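Local coordinates for CELL WALL surface anchor family protein (Streptococcus pneumoniae, PDB 2WW8) that serves as the adhesin of the pneumococcal pilus and probably attaches the bacterium to host cells through a domain like the integrin I (von Willebrand A) domain, at residues I161-D164 against G165-K168; S257-D260 against K261-D265; T325-K328 against N329-V332; Q641-G645 against L646-A650. All blocks are in the same frame, centred on the assembly; numbering follows the deposited sequence. Where two conformers were deposited one is given.

Interaction 1 (I161-D164 against G165-K168); sequences IKVD and GSEK
V163 and S166 form the two ends of a type II beta turn, with D164 and G165 at its corners, where the chain leaves strand 157-162 and heads for the short, weakly bonded strand 167-168. Two hydrogen bonds hold the turn, and both fall on one acceptor, the carbonyl oxygen of V163. The backbone bond, S166 N to V163 O, is long at 3.3 Å, and its donor stands 39° above the carbonyl plane. The hydroxyl bond is much shorter and less tilted. It is possible because S166 OG sits between its own backbone N and carbonyl carbon (chi1 71°), which turns it back over the mouth of the turn. Van der Waals contact is slight: V163 CB lies 3.8 Å from S166 OG. The corner residues are open to solvent, and G165 takes the positive phi (94°) of the third position of a type II turn. Outside the turn, backbone bonds from V163 to A174 and from S166 to K173 tie both ends to strand 171-184, and the side chain of S166 also touches H172 and L199. The hydroxyl that closes the turn lies 2.5 Å from its acceptor, S166 OG to V163 O.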
# COMPACT_ATOMS: atom_id res chain seq x y z
N ILE A 161 -4.80 -2.71 -13.28
CA ILE A 161 -5.67 -3.79 -12.81
C ILE A 161 -7.03 -3.32 -12.30
O ILE A 161 -7.21 -2.18 -11.83
CB ILE A 161 -5.03 -4.63 -11.71
CG1 ILE A 161 -4.82 -3.75 -10.47
CG2 ILE A 161 -3.76 -5.30 -12.26
CD1 ILE A 161 -4.41 -4.57 -9.24
N LYS A 162 -7.99 -4.24 -12.37
CA LYS A 162 -9.35 -3.99 -11.92
C LYS A 162 -9.44 -3.72 -10.43
O LYS A 162 -8.75 -4.35 -9.59
CB LYS A 162 -10.24 -5.17 -12.35
CG LYS A 162 -10.31 -5.31 -13.86
CD LYS A 162 -11.11 -6.58 -14.30
CE LYS A 162 -10.67 -7.03 -15.68
NZ LYS A 162 -11.62 -8.07 -16.20
N VAL A 163 -10.27 -2.74 -10.10
CA VAL A 163 -10.36 -2.27 -8.73
C VAL A 163 -11.50 -3.06 -8.06
O VAL A 163 -12.60 -3.16 -8.63
CB VAL A 163 -10.67 -0.77 -8.69
CG1 VAL A 163 -11.04 -0.34 -7.25
CG2 VAL A 163 -9.50 0.10 -9.25
N ASP A 164 -11.22 -3.67 -6.91
CA ASP A 164 -12.26 -4.43 -6.19
C ASP A 164 -13.29 -3.47 -5.60
O ASP A 164 -12.91 -2.42 -5.08
CB ASP A 164 -11.67 -5.23 -5.03
CG ASP A 164 -10.72 -6.32 -5.49
OD1 ASP A 164 -11.10 -7.10 -6.39
OD2 ASP A 164 -9.59 -6.42 -4.95
N GLY A 165 -14.57 -3.84 -5.68
CA GLY A 165 -15.69 -2.99 -5.33
C GLY A 165 -16.28 -2.24 -6.52
O GLY A 165 -17.29 -1.55 -6.38
N SER A 166 -15.63 -2.33 -7.69
CA SER A 166 -16.14 -1.71 -8.92
C SER A 166 -16.83 -2.68 -9.91
O SER A 166 -17.21 -2.26 -11.00
CB SER A 166 -15.05 -0.85 -9.59
OG SER A 166 -14.09 -1.73 -10.12
N GLU A 167 -16.97 -3.95 -9.51
CA GLU A 167 -17.60 -4.99 -10.32
C GLU A 167 -19.08 -4.67 -10.48
O GLU A 167 -19.76 -4.36 -9.50
CB GLU A 167 -17.47 -6.39 -9.73
CG GLU A 167 -17.92 -7.53 -10.70
CD GLU A 167 -19.03 -8.46 -10.15
OE1 GLU A 167 -19.09 -8.64 -8.91
OE2 GLU A 167 -19.85 -9.01 -10.92
N LYS A 168 -19.55 -4.72 -11.73
CA LYS A 168 -20.97 -4.58 -12.07
C LYS A 168 -21.36 -5.61 -13.12
O LYS A 168 -21.13 -5.44 -14.32
CB LYS A 168 -21.30 -3.15 -12.55
CG LYS A 168 -22.76 -2.85 -12.86
CD LYS A 168 -23.53 -2.41 -11.62
CE LYS A 168 -25.00 -2.33 -12.03
NZ LYS A 168 -25.95 -2.31 -10.88

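Interaction 2 (S257-D260 against K261-D265); sequences SLID and KITSD
K261 reaches back one helical turn to S257, its side chain running along the surface of helix 247-263. CB rests 3.6 Å from the carbonyl oxygen of L258. CG, placed beside its own backbone N (chi1 -72°), passes close to S257 O, the same oxygen that accepts the backbone bond from K261 N. A bend at the third torsion brings CE to within 3.6 Å of S257 OG, and the fourth turns NZ toward a water. The ammonium group does not bond the hydroxyl directly: the water accepts from K261 NZ at 3.1 Å and lies 2.6 Å from S257 OG. Both contacts of this hydroxyl hold for one of two conformers of S257, so the bridge is tentative. The lysine side chain also touches N580 and F583 of helix 575-583.

These are mostly i to i+4 contacts near the C-terminal end of an alpha-helix that packs beside the parallel sheet of the integrin I-like domain. On the face turned to that sheet, L258 CG meets I262 CD1 at 3.7 Å, the two side chains crossing at a slant, with I229 and V227 of strand 225-232 nearby. I259 touches I229 as well, and packs on I331 and L334 of helix 328-337. Its carbonyl oxygen receives two donors from T263, the backbone N and the hydroxyl, the latter from 41° above the carbonyl plane, 2.8 Å from T263 OG1 to I259 O. D260 points outward from the turn and forms a salt bridge with K335. S264 OG donates to K261 O over 2.8 Å.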
# COMPACT_ATOMS: atom_id res chain seq x y z
N SER A 257 20.81 1.02 14.26
CA SER A 257 20.31 2.24 13.60
C SER A 257 21.45 3.02 12.96
O SER A 257 21.28 3.53 11.87
CB SER A 257 19.48 3.18 14.48
OG SER A 257 19.20 4.33 13.70
N LEU A 258 22.60 3.08 13.62
CA LEU A 258 23.79 3.69 13.06
C LEU A 258 24.26 2.97 11.76
O LEU A 258 24.59 3.60 10.77
CB LEU A 258 24.94 3.73 14.10
CG LEU A 258 26.28 4.29 13.59
CD1 LEU A 258 26.13 5.76 13.17
CD2 LEU A 258 27.42 4.11 14.59
N ILE A 259 24.25 1.64 11.77
CA ILE A 259 24.52 0.86 10.58
C ILE A 259 23.56 1.31 9.46
O ILE A 259 24.01 1.58 8.34
CB ILE A 259 24.39 -0.64 10.86
CG1 ILE A 259 25.55 -1.04 11.79
CG2 ILE A 259 24.41 -1.43 9.57
CD1 ILE A 259 25.37 -2.44 12.38
N ASP A 260 22.25 1.39 9.75
CA ASP A 260 21.29 1.85 8.72
C ASP A 260 21.67 3.23 8.18
O ASP A 260 21.50 3.45 6.99
CB ASP A 260 19.82 1.98 9.18
CG ASP A 260 19.16 0.65 9.51
OD1 ASP A 260 19.57 -0.39 8.97
OD2 ASP A 260 18.22 0.61 10.35
N LYS A 261 22.08 4.17 9.01
CA LYS A 261 22.42 5.51 8.54
C LYS A 261 23.70 5.46 7.70
O LYS A 261 23.75 6.05 6.63
CB LYS A 261 22.66 6.46 9.72
CG LYS A 261 21.38 6.82 10.45
CD LYS A 261 21.76 7.71 11.64
CE LYS A 261 20.86 7.40 12.85
NZ LYS A 261 19.58 7.94 12.48
N ILE A 262 24.74 4.76 8.18
CA ILE A 262 25.98 4.65 7.40
C ILE A 262 25.76 4.01 6.04
O ILE A 262 26.28 4.50 5.03
CB ILE A 262 27.03 3.87 8.17
CG1 ILE A 262 27.55 4.71 9.35
CG2 ILE A 262 28.22 3.47 7.24
CD1 ILE A 262 28.18 3.79 10.44
N THR A 263 24.91 2.98 5.98
CA THR A 263 24.85 2.18 4.77
C THR A 263 23.70 2.63 3.88
O THR A 263 23.47 2.06 2.84
CB THR A 263 24.69 0.69 5.10
OG1 THR A 263 23.45 0.45 5.79
CG2 THR A 263 25.89 0.15 5.87
N SER A 264 22.97 3.67 4.26
CA SER A 264 21.98 4.24 3.36
C SER A 264 22.68 4.83 2.13
O SER A 264 22.08 4.90 1.07
CB SER A 264 21.09 5.29 4.08
OG SER A 264 21.93 6.37 4.48
N ASP A 265 23.93 5.27 2.24
CA ASP A 265 24.72 5.45 1.02
C ASP A 265 25.42 4.11 0.66
O ASP A 265 26.29 3.64 1.40
CB ASP A 265 25.75 6.56 1.23
CG ASP A 265 26.66 6.79 0.01
OD1 ASP A 265 26.94 5.90 -0.82
OD2 ASP A 265 27.14 7.93 -0.16
O HOH W 1 18.51 5.22 11.37

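Interaction 3 (T325-K328 against N329-V332); sequences TNDK and NDIV
T325 and D330 meet through a hydrogen bond, T325 OG1 donating to D330 OD2 over 2.8 Å on the anti lone pair of that oxygen. The same hydroxyl accepts from D327 N, closing an ST turn just ahead of helix 328-337, so one oxygen links the incoming strand end, the turn and the first turn of the helix. D327 is the N-cap. With CG anti to the backbone N (chi1 168°), its carboxylate folds forward over the first turn, and OD1 takes the N-H of D330 at 2.8 Å, nearly straight at 162°. Close packing continues beneath the cap, where I331 CG1 lies 3.3 Å from D327 O and CD1 reaches 3.8 Å from N326 C.

The outer side is looser. D327 OD2 and the amide oxygen of N329 are joined by a water that donates to both, and K328 lies alongside I331, its end directed to T263 of helix 247-263. D327 OD1 and D330 OD1 are 3.5 Å apart, a like-charge approach probably eased by the salt bridge of D330 OD2 to K323 and by the N-terminal end of the helix. Backbone bonding of T325 to V270 ties the start of the turn to strand 269-275, N326 ND2 bonds S266 O in the loop before that strand, and I331 packs on I259 and T263 of helix 247-263.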
# COMPACT_ATOMS: atom_id res chain seq x y z
N THR A 325 31.85 -4.28 4.51
CA THR A 325 30.92 -4.72 3.48
C THR A 325 29.92 -3.61 3.16
O THR A 325 29.54 -2.87 4.08
CB THR A 325 30.11 -5.99 3.87
OG1 THR A 325 29.27 -6.40 2.78
CG2 THR A 325 29.17 -5.77 5.04
N ASN A 326 29.45 -3.53 1.91
CA ASN A 326 28.29 -2.70 1.56
C ASN A 326 27.22 -3.52 0.83
O ASN A 326 26.28 -3.00 0.22
CB ASN A 326 28.70 -1.49 0.71
CG ASN A 326 29.26 -1.91 -0.66
OD1 ASN A 326 29.45 -3.09 -0.92
ND2 ASN A 326 29.49 -0.96 -1.55
N ASP A 327 27.38 -4.84 0.87
CA ASP A 327 26.38 -5.67 0.20
C ASP A 327 25.12 -5.73 1.11
O ASP A 327 25.23 -6.03 2.30
CB ASP A 327 26.97 -7.08 0.03
CG ASP A 327 25.91 -8.11 -0.37
OD1 ASP A 327 25.19 -8.66 0.50
OD2 ASP A 327 25.80 -8.32 -1.59
N LYS A 328 23.93 -5.45 0.56
CA LYS A 328 22.68 -5.43 1.34
C LYS A 328 22.36 -6.70 2.15
O LYS A 328 21.86 -6.63 3.29
CB LYS A 328 21.49 -5.09 0.42
CG LYS A 328 21.53 -3.65 -0.16
CD LYS A 328 21.97 -2.57 0.87
CE LYS A 328 22.06 -1.16 0.22
NZ LYS A 328 22.29 -0.07 1.22
N ASN A 329 22.63 -7.87 1.58
CA ASN A 329 22.39 -9.12 2.28
C ASN A 329 23.36 -9.33 3.44
O ASN A 329 22.99 -9.80 4.53
CB ASN A 329 22.50 -10.30 1.30
CG ASN A 329 21.27 -10.45 0.39
OD1 ASN A 329 21.42 -10.55 -0.82
ND2 ASN A 329 20.05 -10.46 0.96
N ASP A 330 24.62 -8.98 3.21
CA ASP A 330 25.65 -9.02 4.24
C ASP A 330 25.29 -8.06 5.38
O ASP A 330 25.54 -8.40 6.53
CB ASP A 330 27.01 -8.52 3.72
CG ASP A 330 27.77 -9.52 2.81
OD1 ASP A 330 27.24 -10.63 2.51
OD2 ASP A 330 28.94 -9.15 2.44
N ILE A 331 24.79 -6.88 5.04
CA ILE A 331 24.41 -5.88 6.06
C ILE A 331 23.29 -6.42 6.94
O ILE A 331 23.34 -6.25 8.17
CB ILE A 331 24.00 -4.53 5.42
CG1 ILE A 331 25.26 -3.85 4.82
CG2 ILE A 331 23.32 -3.66 6.49
CD1 ILE A 331 24.94 -2.88 3.76
N VAL A 332 22.29 -7.06 6.33
CA VAL A 332 21.23 -7.74 7.08
C VAL A 332 21.80 -8.77 8.09
O VAL A 332 21.34 -8.89 9.22
CB VAL A 332 20.16 -8.40 6.17
CG1 VAL A 332 19.19 -9.35 7.00
CG2 VAL A 332 19.38 -7.32 5.42
O HOH W 2 24.00 -10.11 -2.59

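Interaction 4 (Q641-G645 against L646-A650); sequences QNDGG and LLKNA
An Asx turn followed by a short 3-10 turn forms this part of the loop between strands 635-637 and 651-655, in the Ig-like domain of the tip pilin family, and a salt bridge between D643 and K648 spans the two. The two oxygens of the aspartate serve different partners. OD1 accepts from G645 N, which lies 2.8 Å away and 52° out of the carboxylate plane, while OD2 is met by K648 NZ, likewise from above the plane. The aspartate's first torsion (chi1 59°) sets its CG between the backbone N and the carbonyl carbon, and this turns the carboxylate toward the residues that follow. The lysine starts extended and bends at its third torsion, so that CE also comes within 3.2 Å of D643 OD2.

Backbone bonds complete the fold of the loop. L647 N donates to G644 O at 2.9 Å, and K648 N to G645 O at 3.1 Å. Both glycines have positive phi, and G644 is also backbone-bonded to G638. A type I beta turn, L647 to A650, then leads to the next strand. L646 N is bonded to D627, and L646 and L647 both pack on A625 of strand 621-625, L647 also on L623. On the outer side of the loop, the bridging ammonium stands 2.8 Å from its acceptor, K648 NZ to D643 OD2.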
# COMPACT_ATOMS: atom_id res chain seq x y z
N GLN A 641 5.82 17.34 18.48
CA GLN A 641 6.12 18.61 19.12
C GLN A 641 4.90 19.55 19.09
O GLN A 641 5.00 20.72 19.47
CB GLN A 641 7.23 19.35 18.36
CG GLN A 641 8.58 18.64 18.10
CD GLN A 641 8.91 17.41 18.90
OE1 GLN A 641 8.99 16.31 18.36
NE2 GLN A 641 9.16 17.57 20.19
N ASN A 642 3.78 19.05 18.58
CA ASN A 642 2.52 19.77 18.63
C ASN A 642 2.60 21.12 17.93
O ASN A 642 2.07 22.12 18.41
CB ASN A 642 2.02 19.90 20.08
CG ASN A 642 0.49 19.93 20.12
OD1 ASN A 642 -0.17 19.47 19.19
ND2 ASN A 642 -0.06 20.52 21.15
N ASP A 643 3.27 21.14 16.78
CA ASP A 643 3.53 22.37 16.10
C ASP A 643 3.08 22.24 14.64
O ASP A 643 3.42 23.05 13.79
CB ASP A 643 5.05 22.64 16.13
CG ASP A 643 5.87 21.53 15.46
OD1 ASP A 643 5.38 20.42 15.21
OD2 ASP A 643 7.07 21.73 15.18
N GLY A 644 2.31 21.21 14.33
CA GLY A 644 1.98 20.91 12.94
C GLY A 644 2.95 19.96 12.27
O GLY A 644 2.66 19.55 11.15
N GLY A 645 4.05 19.60 12.91
CA GLY A 645 4.96 18.57 12.43
C GLY A 645 5.31 18.68 10.95
O GLY A 645 5.60 19.76 10.42
N LEU A 646 5.29 17.55 10.26
CA LEU A 646 5.63 17.53 8.83
C LEU A 646 4.74 18.46 7.98
O LEU A 646 5.10 18.92 6.89
CB LEU A 646 5.50 16.08 8.33
CG LEU A 646 6.52 15.10 8.99
CD1 LEU A 646 6.11 13.74 8.56
CD2 LEU A 646 7.98 15.37 8.54
N LEU A 647 3.56 18.79 8.47
CA LEU A 647 2.62 19.61 7.66
C LEU A 647 2.66 21.10 8.01
O LEU A 647 1.85 21.88 7.50
CB LEU A 647 1.18 19.03 7.77
CG LEU A 647 1.09 17.59 7.28
CD1 LEU A 647 -0.36 17.12 7.38
CD2 LEU A 647 1.64 17.43 5.80
N LYS A 648 3.62 21.47 8.85
CA LYS A 648 3.72 22.85 9.37
C LYS A 648 3.59 23.89 8.23
O LYS A 648 2.97 24.95 8.39
CB LYS A 648 5.09 22.96 10.06
CG LYS A 648 5.43 24.30 10.58
CD LYS A 648 6.82 24.23 11.24
CE LYS A 648 6.84 23.20 12.35
NZ LYS A 648 7.86 23.60 13.32
N ASN A 649 4.15 23.59 7.06
CA ASN A 649 4.13 24.56 5.96
C ASN A 649 3.37 24.04 4.74
O ASN A 649 3.52 24.62 3.64
CB ASN A 649 5.60 24.97 5.60
CG ASN A 649 6.28 25.78 6.71
OD1 ASN A 649 7.35 25.44 7.25
ND2 ASN A 649 5.62 26.85 7.09
N ALA A 650 2.58 22.97 4.90
CA ALA A 650 1.89 22.37 3.75
C ALA A 650 0.58 23.10 3.49
O ALA A 650 -0.07 23.52 4.45
CB ALA A 650 1.59 20.87 3.95

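In the fold
All four contacts are local turns or helix ends. Interactions 2 and 3 share a buried side, where I259 and T263 of helix 247-263 meet I331 of helix 328-337: their centres are about 11 Å apart, and T263 CG2 lies 3.8 Å from I331 CD1. K328 also brings its NZ to 2.9 Å from T263 O. Interactions 1 and 4 stand apart from that pair and from each other, their centres about 36 Å apart, in loops of beta-rich regions; the D164-G165 corner and the D643-K648 ion pair lie toward the surface. Chemistry follows place: hydroxyls bonded to carbonyl oxygens recur in 1 and 2, a carboxylate caps a helix in 3, and an ion pair spans the loop in 4.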